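Local coordinates for haloacid dehalogenase domain protein hydrolase (Planctomyces limnophilus, PDB 4OVY) that binds calcium and is probably a hydrolase, perhaps a phosphatase, of the haloacid dehalogenase superfamily, at residues Glu1-Ser6 with Ala15-Val20; Leu94-Leu99 with Asn208-Gln213; Val218-Val223 with Tyr239-Tyr244; Arg279-Ala284 with Trp289-Met294. All coordinates share one frame; numbering follows the deposited sequence.

Overall arrangement
The four contacts are in series along the chain and lie round the mixed sheet of a HAD-type hydrolase, whose calcium ion is held by D42, D44 and N234. Interactions 2, 3 and 4 stand nearest that ion: the side chains of D212, M241 and A280 are about 7, 8 and 10 Å from it. Interactions 2 and 3, with centres about 14 Å apart, touch where F209 packs on V218 and G219. Interactions 3 and 4 meet at Y239, whose OH is 2.6 Å from OD2 of D283, a probable hydrogen bond. Interaction 1 lies away from the metal, about 33 Å from interaction 2 between centres, and reaches interaction 4 through A15 on I290.

Interaction 1 of 4, residues Glu1-Ser6 with Ala15-Val20; sequences EEPLPS and AILEYV
L4 and P3, in the loop that leads into helix 11-24, lie against L17 and I16 on that helix, and all the contacts across are apolar. The closest is methyl to methyl, CD1 of L4 to CD2 of L17 at 3.8 Å, with the two leucine side chains lying alongside, pointing opposite ways. The same CD1 of L4 also reaches CG2 of I16 at 4.1 Å, so one methyl settles between two successive helix residues. In I16 the branch that does the touching is CG2, placed anti to the backbone N while CG1 stands beside it (chi1 -70°). P3 adds the ring carbon CG, 4.1 Å from CD2 of L17, its ring crossing the leucine at about a right angle.

Polar bonds belong to the surroundings. S6 is tied through OG to OE2 of E145 on helix 141-152, and that helix also packs on I16 (through L146) and L17 (through F149). The N-terminal loop and helix 11-24 thus share one neighbour. With methyl and ring carbons alone meeting here, the contact rests on van der Waals packing and exclusion of water, without the directional restraint of a polar bond.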
loop_
_atom_site.group_PDB
_atom_site.type_symbol
_atom_site.label_atom_id
_atom_site.label_comp_id
_atom_site.label_asym_id
_atom_site.label_seq_id
_atom_site.Cartn_x
_atom_site.Cartn_y
_atom_site.Cartn_z
ATOM N N GLU A 1 27.892 -21.315 -7.936
ATOM C CA GLU A 1 26.742 -22.263 -7.936
ATOM C C GLU A 1 25.522 -21.625 -8.602
ATOM O O GLU A 1 25.569 -20.463 -9.018
ATOM C CB GLU A 1 26.417 -22.695 -6.510
ATOM N N GLU A 2 24.442 -22.398 -8.711
ATOM C CA GLU A 2 23.198 -21.926 -9.324
ATOM C C GLU A 2 22.687 -20.627 -8.691
ATOM O O GLU A 2 22.518 -19.631 -9.397
ATOM C CB GLU A 2 22.105 -23.009 -9.258
ATOM C CG GLU A 2 22.154 -24.032 -10.387
ATOM C CD GLU A 2 21.707 -23.473 -11.729
ATOM O OE1 GLU A 2 21.092 -22.384 -11.763
ATOM O OE2 GLU A 2 21.970 -24.133 -12.757
ATOM N N PRO A 3 22.447 -20.629 -7.363
ATOM C CA PRO A 3 21.877 -19.434 -6.761
ATOM C C PRO A 3 22.954 -18.388 -6.476
ATOM O O PRO A 3 24.084 -18.736 -6.092
ATOM C CB PRO A 3 21.284 -19.963 -5.460
ATOM C CG PRO A 3 22.216 -21.054 -5.062
ATOM C CD PRO A 3 22.778 -21.638 -6.335
ATOM N N LEU A 4 22.606 -17.122 -6.678
ATOM C CA LEU A 4 23.493 -16.016 -6.339
ATOM C C LEU A 4 24.879 -16.137 -6.994
ATOM O O LEU A 4 25.898 -16.038 -6.314
ATOM C CB LEU A 4 23.629 -15.930 -4.812
ATOM C CG LEU A 4 22.317 -15.863 -4.032
ATOM C CD1 LEU A 4 22.610 -15.665 -2.554
ATOM C CD2 LEU A 4 21.419 -14.751 -4.563
ATOM N N PRO A 5 24.918 -16.342 -8.320
ATOM C CA PRO A 5 26.201 -16.602 -8.994
ATOM C C PRO A 5 27.229 -15.469 -8.919
ATOM O O PRO A 5 28.426 -15.733 -9.014
ATOM C CB PRO A 5 25.797 -16.861 -10.452
ATOM C CG PRO A 5 24.446 -16.264 -10.600
ATOM C CD PRO A 5 23.785 -16.376 -9.262
ATOM N N SER A 6 26.773 -14.231 -8.757
ATOM C CA SER A 6 27.680 -13.082 -8.642
ATOM C C SER A 6 28.148 -12.825 -7.205
ATOM O O SER A 6 28.868 -11.857 -6.961
ATOM C CB SER A 6 27.019 -11.812 -9.201
ATOM O OG SER A 6 26.815 -11.937 -10.593
ATOM N N ALA A 15 24.673 -16.307 5.151
ATOM C CA ALA A 15 23.487 -15.915 5.911
ATOM C C ALA A 15 22.219 -15.938 5.063
ATOM O O ALA A 15 21.179 -16.407 5.520
ATOM C CB ALA A 15 23.678 -14.530 6.511
ATOM N N ILE A 16 22.302 -15.427 3.837
ATOM C CA ILE A 16 21.144 -15.371 2.957
ATOM C C ILE A 16 20.669 -16.778 2.609
ATOM O O ILE A 16 19.491 -17.089 2.775
ATOM C CB ILE A 16 21.429 -14.570 1.671
ATOM C CG1 ILE A 16 21.579 -13.086 2.011
ATOM C CG2 ILE A 16 20.306 -14.764 0.658
ATOM C CD1 ILE A 16 22.200 -12.266 0.905
ATOM N N LEU A 17 21.589 -17.625 2.153
ATOM C CA LEU A 17 21.226 -18.983 1.739
ATOM C C LEU A 17 20.661 -19.790 2.907
ATOM O O LEU A 17 19.646 -20.464 2.757
ATOM C CB LEU A 17 22.424 -19.702 1.108
ATOM C CG LEU A 17 22.945 -19.114 -0.209
ATOM C CD1 LEU A 17 24.264 -19.771 -0.585
ATOM C CD2 LEU A 17 21.932 -19.252 -1.340
ATOM N N GLU A 18 21.315 -19.698 4.067
ATOM C CA GLU A 18 20.897 -20.413 5.279
ATOM C C GLU A 18 19.506 -19.971 5.738
ATOM O O GLU A 18 18.638 -20.798 6.044
ATOM C CB GLU A 18 21.918 -20.175 6.404
ATOM C CG GLU A 18 21.686 -20.962 7.689
ATOM C CD GLU A 18 22.947 -21.063 8.552
ATOM O OE1 GLU A 18 23.626 -20.023 8.731
ATOM O OE2 GLU A 18 23.265 -22.181 9.046
ATOM N N TYR A 19 19.303 -18.662 5.783
ATOM C CA TYR A 19 18.044 -18.106 6.254
ATOM C C TYR A 19 16.886 -18.455 5.320
ATOM O O TYR A 19 15.828 -18.903 5.770
ATOM C CB TYR A 19 18.166 -16.592 6.405
ATOM C CG TYR A 19 16.949 -15.955 7.020
ATOM C CD1 TYR A 19 16.701 -16.079 8.382
ATOM C CD2 TYR A 19 16.052 -15.225 6.248
ATOM C CE1 TYR A 19 15.590 -15.492 8.964
ATOM C CE2 TYR A 19 14.930 -14.628 6.823
ATOM C CZ TYR A 19 14.704 -14.771 8.178
ATOM O OH TYR A 19 13.601 -14.193 8.761
ATOM N N VAL A 20 17.086 -18.262 4.020
ATOM C CA VAL A 20 16.033 -18.570 3.060
ATOM C C VAL A 20 15.678 -20.060 3.121
ATOM O O VAL A 20 14.505 -20.420 3.124
ATOM C CB VAL A 20 16.407 -18.128 1.634
ATOM C CG1 VAL A 20 15.397 -18.655 0.617
ATOM C CG2 VAL A 20 16.478 -16.602 1.574
#

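Interaction 2 of 4, residues Leu94-Leu99 with Asn208-Gln213; sequences LGAKGL and NFIDDQ. With EDO (1,2-ethanediol), chain H; EDO (1,2-ethanediol), chain I.
A single methyl, CB of A96, meets both an apolar and a charged side chain: CG2 of I210 lies 3.9 Å from it and OD2 of D212 3.8 Å. A 1,2-ethanediol, probably from the crystallisation liquor, comes to the same spot, its O2 making a weak 3.5 Å hydrogen bond to OD2 of D212. D212 also receives a weak bond at OD1 from the backbone N of Q213.

With CG1 of I210 beside the backbone N (chi1 -58°), CG2 is turned to A96, while CD1 reaches CA of K97 at 3.9 Å. The K97 side chain crosses I210 at about a right angle, CG to CG1 at 4.2 Å, and its NZ continues to a salt bridge with E101. The contact joins the first turn of helix 95-106 to the chain leaving strand 207-209, where N208 and F209 both face S187 in a classic beta bulge. An alanine in place of I210 would probably open a gap against CA of K97 and leave the methyl of A96 with less apolar cover. The D212 side chain lies about 6 Å from that of D42, one of the calcium ligands, and about 5 Å from that of D238, so the contact borders the metal site. ND2 of N208 donates a 3.0 Å hydrogen bond to O1 of a second 1,2-ethanediol, as well as one to OG of S187.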
loop_
_atom_site.group_PDB
_atom_site.type_symbol
_atom_site.label_atom_id
_atom_site.label_comp_id
_atom_site.label_asym_id
_atom_site.label_seq_id
_atom_site.Cartn_x
_atom_site.Cartn_y
_atom_site.Cartn_z
ATOM N N LEU A 94 19.419 18.578 1.965
ATOM C CA LEU A 94 17.981 18.406 1.715
ATOM C C LEU A 94 17.363 17.191 2.426
ATOM O O LEU A 94 16.295 17.291 3.038
ATOM C CB LEU A 94 17.706 18.322 0.203
ATOM C CG LEU A 94 17.837 19.651 -0.557
ATOM C CD1 LEU A 94 17.766 19.422 -2.059
ATOM C CD2 LEU A 94 16.782 20.666 -0.126
ATOM N N GLY A 95 18.027 16.049 2.334
ATOM C CA GLY A 95 17.465 14.798 2.848
ATOM C C GLY A 95 16.211 14.393 2.088
ATOM O O GLY A 95 15.850 15.014 1.084
ATOM N N ALA A 96 15.539 13.358 2.579
ATOM C CA ALA A 96 14.314 12.863 1.958
ATOM C C ALA A 96 13.217 13.924 1.931
ATOM O O ALA A 96 12.529 14.100 0.922
ATOM C CB ALA A 96 13.819 11.623 2.691
ATOM N N LYS A 97 13.054 14.635 3.041
ATOM C CA LYS A 97 12.001 15.648 3.122
ATOM C C LYS A 97 12.234 16.748 2.090
ATOM O O LYS A 97 11.337 17.067 1.322
ATOM C CB LYS A 97 11.921 16.237 4.527
ATOM C CG LYS A 97 10.710 17.124 4.758
ATOM C CD LYS A 97 10.595 17.484 6.233
ATOM C CE LYS A 97 9.217 17.999 6.600
ATOM N NZ LYS A 97 9.087 19.436 6.272
ATOM N N GLY A 98 13.446 17.303 2.067
ATOM C CA GLY A 98 13.792 18.387 1.138
ATOM C C GLY A 98 13.675 17.984 -0.325
ATOM O O GLY A 98 13.219 18.758 -1.167
ATOM N N LEU A 99 14.098 16.768 -0.633
ATOM C CA LEU A 99 13.988 16.237 -1.989
ATOM C C LEU A 99 12.531 16.129 -2.467
ATOM O O LEU A 99 12.204 16.520 -3.592
ATOM C CB LEU A 99 14.683 14.873 -2.054
ATOM C CG LEU A 99 14.567 14.079 -3.354
ATOM C CD1 LEU A 99 15.195 14.848 -4.504
ATOM C CD2 LEU A 99 15.229 12.713 -3.179
ATOM N N ASN A 208 2.445 14.391 1.625
ATOM C CA ASN A 208 1.636 13.314 2.167
ATOM C C ASN A 208 2.432 12.511 3.188
ATOM O O ASN A 208 1.967 12.280 4.304
ATOM C CB ASN A 208 1.140 12.404 1.038
ATOM C CG ASN A 208 0.227 11.304 1.540
ATOM O OD1 ASN A 208 -0.673 11.560 2.327
ATOM N ND2 ASN A 208 0.456 10.076 1.087
ATOM N N PHE A 209 3.630 12.085 2.807
ATOM C CA PHE A 209 4.422 11.203 3.649
ATOM C C PHE A 209 5.893 11.212 3.264
ATOM O O PHE A 209 6.225 11.236 2.081
ATOM C CB PHE A 209 3.866 9.780 3.565
ATOM C CG PHE A 209 4.470 8.833 4.554
ATOM C CD1 PHE A 209 4.123 8.904 5.900
ATOM C CD2 PHE A 209 5.383 7.867 4.146
ATOM C CE1 PHE A 209 4.681 8.028 6.817
ATOM C CE2 PHE A 209 5.942 6.990 5.062
ATOM C CZ PHE A 209 5.589 7.071 6.394
ATOM N N ILE A 210 6.760 11.198 4.283
ATOM C CA ILE A 210 8.199 11.089 4.121
ATOM C C ILE A 210 8.637 9.741 4.694
ATOM O O ILE A 210 8.560 9.505 5.904
ATOM C CB ILE A 210 8.944 12.240 4.841
ATOM C CG1 ILE A 210 8.475 13.600 4.315
ATOM C CG2 ILE A 210 10.453 12.090 4.690
ATOM C CD1 ILE A 210 8.579 13.780 2.809
ATOM N N ASP A 211 9.109 8.869 3.808
ATOM C CA ASP A 211 9.384 7.471 4.128
ATOM C C ASP A 211 10.870 7.233 4.418
ATOM O O ASP A 211 11.549 6.481 3.700
ATOM C CB ASP A 211 8.934 6.602 2.949
ATOM C CG ASP A 211 9.063 5.114 3.227
ATOM O OD1 ASP A 211 8.590 4.674 4.295
ATOM O OD2 ASP A 211 9.616 4.390 2.360
ATOM N N ASP A 212 11.371 7.866 5.475
ATOM C CA ASP A 212 12.772 7.708 5.862
ATOM C C ASP A 212 12.923 7.651 7.376
ATOM O O ASP A 212 12.046 8.120 8.116
ATOM C CB ASP A 212 13.613 8.845 5.278
ATOM C CG ASP A 212 15.108 8.496 5.167
ATOM O OD1 ASP A 212 15.491 7.311 5.284
ATOM O OD2 ASP A 212 15.903 9.429 4.956
ATOM N N GLN A 213 14.032 7.062 7.821
ATOM C CA GLN A 213 14.351 6.928 9.246
ATOM C C GLN A 213 13.194 6.227 9.970
ATOM O O GLN A 213 12.762 5.163 9.532
ATOM C CB GLN A 213 14.700 8.300 9.852
ATOM C CG GLN A 213 15.755 9.064 9.075
ATOM C CD GLN A 213 15.914 10.483 9.576
ATOM O OE1 GLN A 213 16.330 10.711 10.713
ATOM N NE2 GLN A 213 15.586 11.445 8.730
HETATM C C1 EDO H . 16.649 9.352 -0.876
HETATM O O1 EDO H . 17.065 7.984 -0.739
HETATM C C2 EDO H . 16.748 10.069 0.466
HETATM O O2 EDO H . 16.269 9.218 1.514
HETATM C C1 EDO I . -2.047 7.739 0.976
HETATM O O1 EDO I . -0.696 7.368 1.293
HETATM C C2 EDO I . -2.976 7.153 2.013
HETATM O O2 EDO I . -2.468 7.471 3.314
#

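Interaction 3 of 4, residues Val218-Val223 with Tyr239-Tyr244; sequences VGIRQV and YEMLEY
Helices 215-223 and 239-246, separated in the chain by strand 230-233, pack here through I220 and R221 on one and M241 and Y244 on the other. The short segments run 55° apart in direction, with their axes 11.0 Å apart at closest approach. I220 divides its two branches between the partners. CD1 reaches CG of M241, a selenomethionine, at 3.8 Å, with the side chains crossing at about a right angle; CG2 comes to the edge of the Y244 ring, 4.1 Å from CE2 and near the ring plane. I220 and Y244 lie alongside, pointing opposite ways, and beyond I220 the tyrosine reaches R221, its OH 3.7 Å from CD. That is contact with the aliphatic part of the arginine, whose guanidinium plane is tilted 28° from the ring.

In the HAD fold, helices such as these flank the parallel strands of the central sheet, and V160 of strand 156-161 touches both I220 and M241. The M241 side chain lies about 5 Å from that of the calcium ligand D42, which puts this buried packing close to the metal site. In R221, CG points away from the backbone N (chi1 -176°) and lies beside the carbonyl carbon; the chain then bends at chi2, letting CD pass the tyrosine hydroxyl before the charged end turns to the second subunit. There NH1 forms a salt bridge with E166 and NE one with D112, both of that subunit. Y244 also packs on L201 of the second subunit.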
loop_
_atom_site.group_PDB
_atom_site.type_symbol
_atom_site.label_atom_id
_atom_site.label_comp_id
_atom_site.label_asym_id
_atom_site.label_seq_id
_atom_site.Cartn_x
_atom_site.Cartn_y
_atom_site.Cartn_z
ATOM N N VAL A 218 6.762 2.872 9.891
ATOM C CA VAL A 218 5.402 3.381 9.758
ATOM C C VAL A 218 4.862 3.111 8.344
ATOM O O VAL A 218 3.737 2.638 8.180
ATOM C CB VAL A 218 5.327 4.886 10.087
ATOM C CG1 VAL A 218 3.956 5.446 9.764
ATOM C CG2 VAL A 218 5.656 5.122 11.557
ATOM N N GLY A 219 5.661 3.407 7.325
ATOM C CA GLY A 219 5.228 3.170 5.945
ATOM C C GLY A 219 4.980 1.686 5.703
ATOM O O GLY A 219 3.981 1.292 5.097
ATOM N N ILE A 220 5.887 0.860 6.208
ATOM C CA ILE A 220 5.756 -0.587 6.083
ATOM C C ILE A 220 4.477 -1.068 6.767
ATOM O O ILE A 220 3.687 -1.799 6.177
ATOM C CB ILE A 220 6.993 -1.293 6.665
ATOM C CG1 ILE A 220 8.205 -1.084 5.749
ATOM C CG2 ILE A 220 6.742 -2.783 6.861
ATOM C CD1 ILE A 220 9.534 -1.389 6.402
ATOM N N ARG A 221 4.268 -0.659 8.012
ATOM C CA ARG A 221 3.114 -1.148 8.751
ATOM C C ARG A 221 1.787 -0.664 8.153
ATOM O O ARG A 221 0.819 -1.430 8.102
ATOM C CB ARG A 221 3.210 -0.783 10.234
ATOM C CG ARG A 221 2.082 -1.356 11.081
ATOM C CD ARG A 221 2.005 -2.881 11.021
ATOM N NE ARG A 221 0.877 -3.408 11.779
ATOM C CZ ARG A 221 -0.398 -3.360 11.392
ATOM N NH1 ARG A 221 -0.751 -2.805 10.230
ATOM N NH2 ARG A 221 -1.334 -3.866 12.179
ATOM N N GLN A 222 1.745 0.586 7.688
ATOM C CA GLN A 222 0.531 1.123 7.070
ATOM C C GLN A 222 0.214 0.438 5.733
ATOM O O GLN A 222 -0.916 0.010 5.505
ATOM C CB GLN A 222 0.641 2.637 6.851
ATOM C CG GLN A 222 0.716 3.459 8.134
ATOM C CD GLN A 222 -0.635 3.700 8.777
ATOM O OE1 GLN A 222 -1.554 2.889 8.656
ATOM N NE2 GLN A 222 -0.763 4.829 9.466
ATOM N N VAL A 223 1.209 0.333 4.857
ATOM C CA VAL A 223 0.981 -0.183 3.501
ATOM C C VAL A 223 0.929 -1.720 3.451
ATOM O O VAL A 223 0.022 -2.302 2.842
ATOM C CB VAL A 223 2.062 0.329 2.535
ATOM C CG1 VAL A 223 1.946 -0.339 1.161
ATOM C CG2 VAL A 223 1.972 1.846 2.401
ATOM N N TYR A 239 18.101 2.438 9.642
ATOM C CA TYR A 239 18.297 1.866 10.982
ATOM C C TYR A 239 16.995 1.326 11.569
ATOM O O TYR A 239 16.946 0.189 12.011
ATOM C CB TYR A 239 18.906 2.902 11.942
ATOM C CG TYR A 239 19.451 2.331 13.243
ATOM C CD1 TYR A 239 18.596 1.877 14.242
ATOM C CD2 TYR A 239 20.821 2.280 13.488
ATOM C CE1 TYR A 239 19.084 1.365 15.434
ATOM C CE2 TYR A 239 21.318 1.775 14.683
ATOM C CZ TYR A 239 20.442 1.314 15.649
ATOM O OH TYR A 239 20.908 0.805 16.843
ATOM N N GLU A 240 15.947 2.149 11.582
ATOM C CA GLU A 240 14.672 1.733 12.157
ATOM C C GLU A 240 14.014 0.590 11.378
ATOM O O GLU A 240 13.437 -0.307 11.983
ATOM C CB GLU A 240 13.715 2.919 12.307
ATOM C CG GLU A 240 14.143 3.924 13.380
ATOM C CD GLU A 240 14.981 5.080 12.855
ATOM O OE1 GLU A 240 15.581 4.975 11.752
ATOM O OE2 GLU A 240 15.040 6.108 13.572
HETATM N N MSE A 241 14.115 0.604 10.049
HETATM C CA MSE A 241 13.585 -0.505 9.248
HETATM C C MSE A 241 14.255 -1.815 9.644
HETATM O O MSE A 241 13.578 -2.812 9.878
HETATM C CB MSE A 241 13.731 -0.245 7.748
HETATM C CG MSE A 241 13.326 -1.484 6.950
HETATM SE SE MSE A 241 13.490 -1.178 5.013
HETATM C CE MSE A 241 15.458 -1.117 4.858
ATOM N N LEU A 242 15.581 -1.833 9.716
ATOM C CA LEU A 242 16.313 -3.057 10.074
ATOM C C LEU A 242 15.985 -3.503 11.503
ATOM O O LEU A 242 15.748 -4.684 11.759
ATOM C CB LEU A 242 17.817 -2.846 9.912
ATOM C CG LEU A 242 18.315 -2.575 8.482
ATOM C CD1 LEU A 242 19.739 -2.031 8.485
ATOM C CD2 LEU A 242 18.233 -3.821 7.631
ATOM N N GLU A 243 15.948 -2.544 12.427
ATOM C CA GLU A 243 15.635 -2.831 13.830
ATOM C C GLU A 243 14.236 -3.436 13.996
ATOM O O GLU A 243 14.042 -4.408 14.737
ATOM C CB GLU A 243 15.757 -1.545 14.645
ATOM C CG GLU A 243 15.577 -1.693 16.137
ATOM C CD GLU A 243 15.876 -0.392 16.856
ATOM O OE1 GLU A 243 15.147 0.596 16.624
ATOM O OE2 GLU A 243 16.854 -0.353 17.632
ATOM N N TYR A 244 13.274 -2.866 13.282
ATOM C CA TYR A 244 11.894 -3.328 13.298
ATOM C C TYR A 244 11.811 -4.794 12.880
ATOM O O TYR A 244 11.044 -5.571 13.450
ATOM C CB TYR A 244 11.060 -2.430 12.367
ATOM C CG TYR A 244 9.601 -2.797 12.219
ATOM C CD1 TYR A 244 8.780 -2.968 13.329
ATOM C CD2 TYR A 244 9.030 -2.937 10.957
ATOM C CE1 TYR A 244 7.440 -3.299 13.187
ATOM C CE2 TYR A 244 7.694 -3.264 10.804
ATOM C CZ TYR A 244 6.899 -3.437 11.917
ATOM O OH TYR A 244 5.569 -3.755 11.757
#

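Interaction 4 of 4, residues Arg279-Ala284 with Trp289-Met294; sequences RALTDA and WIVIDM
W289 has CG beside its backbone N (chi1 -63°), and this turns the indole toward helix 279-287, where it meets A280. An edge of the six-membered ring comes up to the helix there: CE3 lies 3.6 Å from O of A280, close to the ring plane, and CZ3 is 4.0 Å from CB of the same alanine. The backbone closes the link, since N of W289 donates a hydrogen bond of 2.9 Å to O of A284, the donor tilted 26° from the carbonyl plane. Two residues on, V291 points CG2 to the helix, 3.9 Å from CB of A284 and 4.2 Å from CD1 of L281.

The indole nitrogen is satisfied outside, NE1 bonding to OG1 of T246. A leucine in place of W289 would probably leave that threonine without its indole donor and open a gap beside A280. The contact joins helix 279-287 to the strand that follows it, 290-293, which pairs in parallel with strand 253-260 of the sheet. W289 also touches L242 of helix 239-246 and meets Y239 edge-to-face, while I290 packs on A12 and A15 of helix 11-24.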
loop_
_atom_site.group_PDB
_atom_site.type_symbol
_atom_site.label_atom_id
_atom_site.label_comp_id
_atom_site.label_asym_id
_atom_site.label_seq_id
_atom_site.Cartn_x
_atom_site.Cartn_y
_atom_site.Cartn_z
ATOM N N ARG A 279 26.088 5.101 12.278
ATOM C CA ARG A 279 25.470 4.502 13.460
ATOM C C ARG A 279 25.059 3.044 13.218
ATOM O O ARG A 279 25.253 2.179 14.085
ATOM C CB ARG A 279 24.253 5.322 13.901
ATOM C CG ARG A 279 24.513 6.815 14.097
ATOM C CD ARG A 279 25.673 7.076 15.034
ATOM N NE ARG A 279 26.006 8.494 15.110
ATOM C CZ ARG A 279 27.013 8.984 15.824
ATOM N NH1 ARG A 279 27.787 8.174 16.540
ATOM N NH2 ARG A 279 27.248 10.292 15.825
ATOM N N ALA A 280 24.507 2.772 12.042
ATOM C CA ALA A 280 24.074 1.416 11.704
ATOM C C ALA A 280 25.257 0.459 11.573
ATOM O O ALA A 280 25.149 -0.717 11.929
ATOM C CB ALA A 280 23.251 1.418 10.420
ATOM N N LEU A 281 26.373 0.963 11.050
ATOM C CA LEU A 281 27.589 0.161 10.883
ATOM C C LEU A 281 28.212 -0.186 12.238
ATOM O O LEU A 281 28.566 -1.336 12.504
ATOM C CB LEU A 281 28.587 0.916 9.999
ATOM C CG LEU A 281 29.873 0.214 9.571
ATOM C CD1 LEU A 281 29.572 -1.116 8.899
ATOM C CD2 LEU A 281 30.666 1.123 8.644
ATOM N N THR A 282 28.320 0.813 13.103
ATOM C CA THR A 282 28.826 0.596 14.452
ATOM C C THR A 282 27.991 -0.430 15.231
ATOM O O THR A 282 28.550 -1.239 15.959
ATOM C CB THR A 282 28.898 1.933 15.202
ATOM O OG1 THR A 282 29.844 2.775 14.532
ATOM C CG2 THR A 282 29.324 1.753 16.665
ATOM N N ASP A 283 26.668 -0.407 15.056
ATOM C CA ASP A 283 25.772 -1.299 15.795
ATOM C C ASP A 283 25.525 -2.650 15.118
ATOM O O ASP A 283 24.870 -3.519 15.703
ATOM C CB ASP A 283 24.429 -0.616 16.056
ATOM C CG ASP A 283 24.471 0.337 17.237
ATOM O OD1 ASP A 283 25.537 0.483 17.875
ATOM O OD2 ASP A 283 23.421 0.937 17.529
ATOM N N ALA A 284 26.054 -2.843 13.913
ATOM C CA ALA A 284 25.742 -4.047 13.133
ATOM C C ALA A 284 25.997 -5.345 13.908
ATOM O O ALA A 284 25.130 -6.210 13.975
ATOM C CB ALA A 284 26.524 -4.059 11.827
ATOM N N TRP A 289 23.203 -7.669 12.380
ATOM C CA TRP A 289 23.097 -7.229 10.994
ATOM C C TRP A 289 24.333 -7.655 10.204
ATOM O O TRP A 289 25.466 -7.418 10.618
ATOM C CB TRP A 289 22.927 -5.708 10.920
ATOM C CG TRP A 289 21.667 -5.198 11.565
ATOM C CD1 TRP A 289 20.530 -5.904 11.819
ATOM C CD2 TRP A 289 21.408 -3.852 12.013
ATOM N NE1 TRP A 289 19.588 -5.093 12.410
ATOM C CE2 TRP A 289 20.101 -3.830 12.535
ATOM C CE3 TRP A 289 22.165 -2.677 12.039
ATOM C CZ2 TRP A 289 19.521 -2.673 13.058
ATOM C CZ3 TRP A 289 21.587 -1.526 12.566
ATOM C CH2 TRP A 289 20.282 -1.535 13.068
ATOM N N ILE A 290 24.108 -8.277 9.058
ATOM C CA ILE A 290 25.201 -8.818 8.258
ATOM C C ILE A 290 25.604 -7.788 7.218
ATOM O O ILE A 290 24.777 -7.325 6.429
ATOM C CB ILE A 290 24.800 -10.131 7.561
ATOM C CG1 ILE A 290 24.231 -11.139 8.577
ATOM C CG2 ILE A 290 25.990 -10.715 6.807
ATOM C CD1 ILE A 290 25.185 -11.544 9.678
ATOM N N VAL A 291 26.880 -7.435 7.224
ATOM C CA VAL A 291 27.401 -6.408 6.344
ATOM C C VAL A 291 27.943 -7.038 5.061
ATOM O O VAL A 291 28.768 -7.948 5.105
ATOM C CB VAL A 291 28.501 -5.590 7.042
ATOM C CG1 VAL A 291 29.052 -4.519 6.106
ATOM C CG2 VAL A 291 27.945 -4.964 8.319
ATOM N N ILE A 292 27.465 -6.534 3.929
ATOM C CA ILE A 292 27.965 -6.912 2.616
ATOM C C ILE A 292 29.122 -5.980 2.241
ATOM O O ILE A 292 28.932 -4.767 2.102
ATOM C CB ILE A 292 26.850 -6.792 1.560
ATOM C CG1 ILE A 292 25.665 -7.695 1.914
ATOM C CG2 ILE A 292 27.373 -7.114 0.169
ATOM C CD1 ILE A 292 24.357 -7.244 1.298
ATOM N N ASP A 293 30.318 -6.553 2.091
ATOM C CA ASP A 293 31.506 -5.822 1.635
ATOM C C ASP A 293 31.532 -5.869 0.106
ATOM O O ASP A 293 31.897 -6.891 -0.474
ATOM C CB ASP A 293 32.755 -6.487 2.229
ATOM C CG ASP A 293 34.054 -5.762 1.891
ATOM O OD1 ASP A 293 34.164 -5.108 0.839
ATOM O OD2 ASP A 293 34.997 -5.880 2.696
HETATM N N MSE A 294 31.146 -4.768 -0.547
HETATM C CA MSE A 294 31.012 -4.760 -2.013
HETATM C C MSE A 294 32.306 -5.142 -2.721
HETATM O O MSE A 294 32.292 -5.917 -3.685
HETATM C CB MSE A 294 30.502 -3.394 -2.506
HETATM C CG MSE A 294 29.019 -3.183 -2.186
HETATM SE SE MSE A 294 28.321 -1.488 -2.922
HETATM C CE MSE A 294 28.970 -1.819 -4.740
#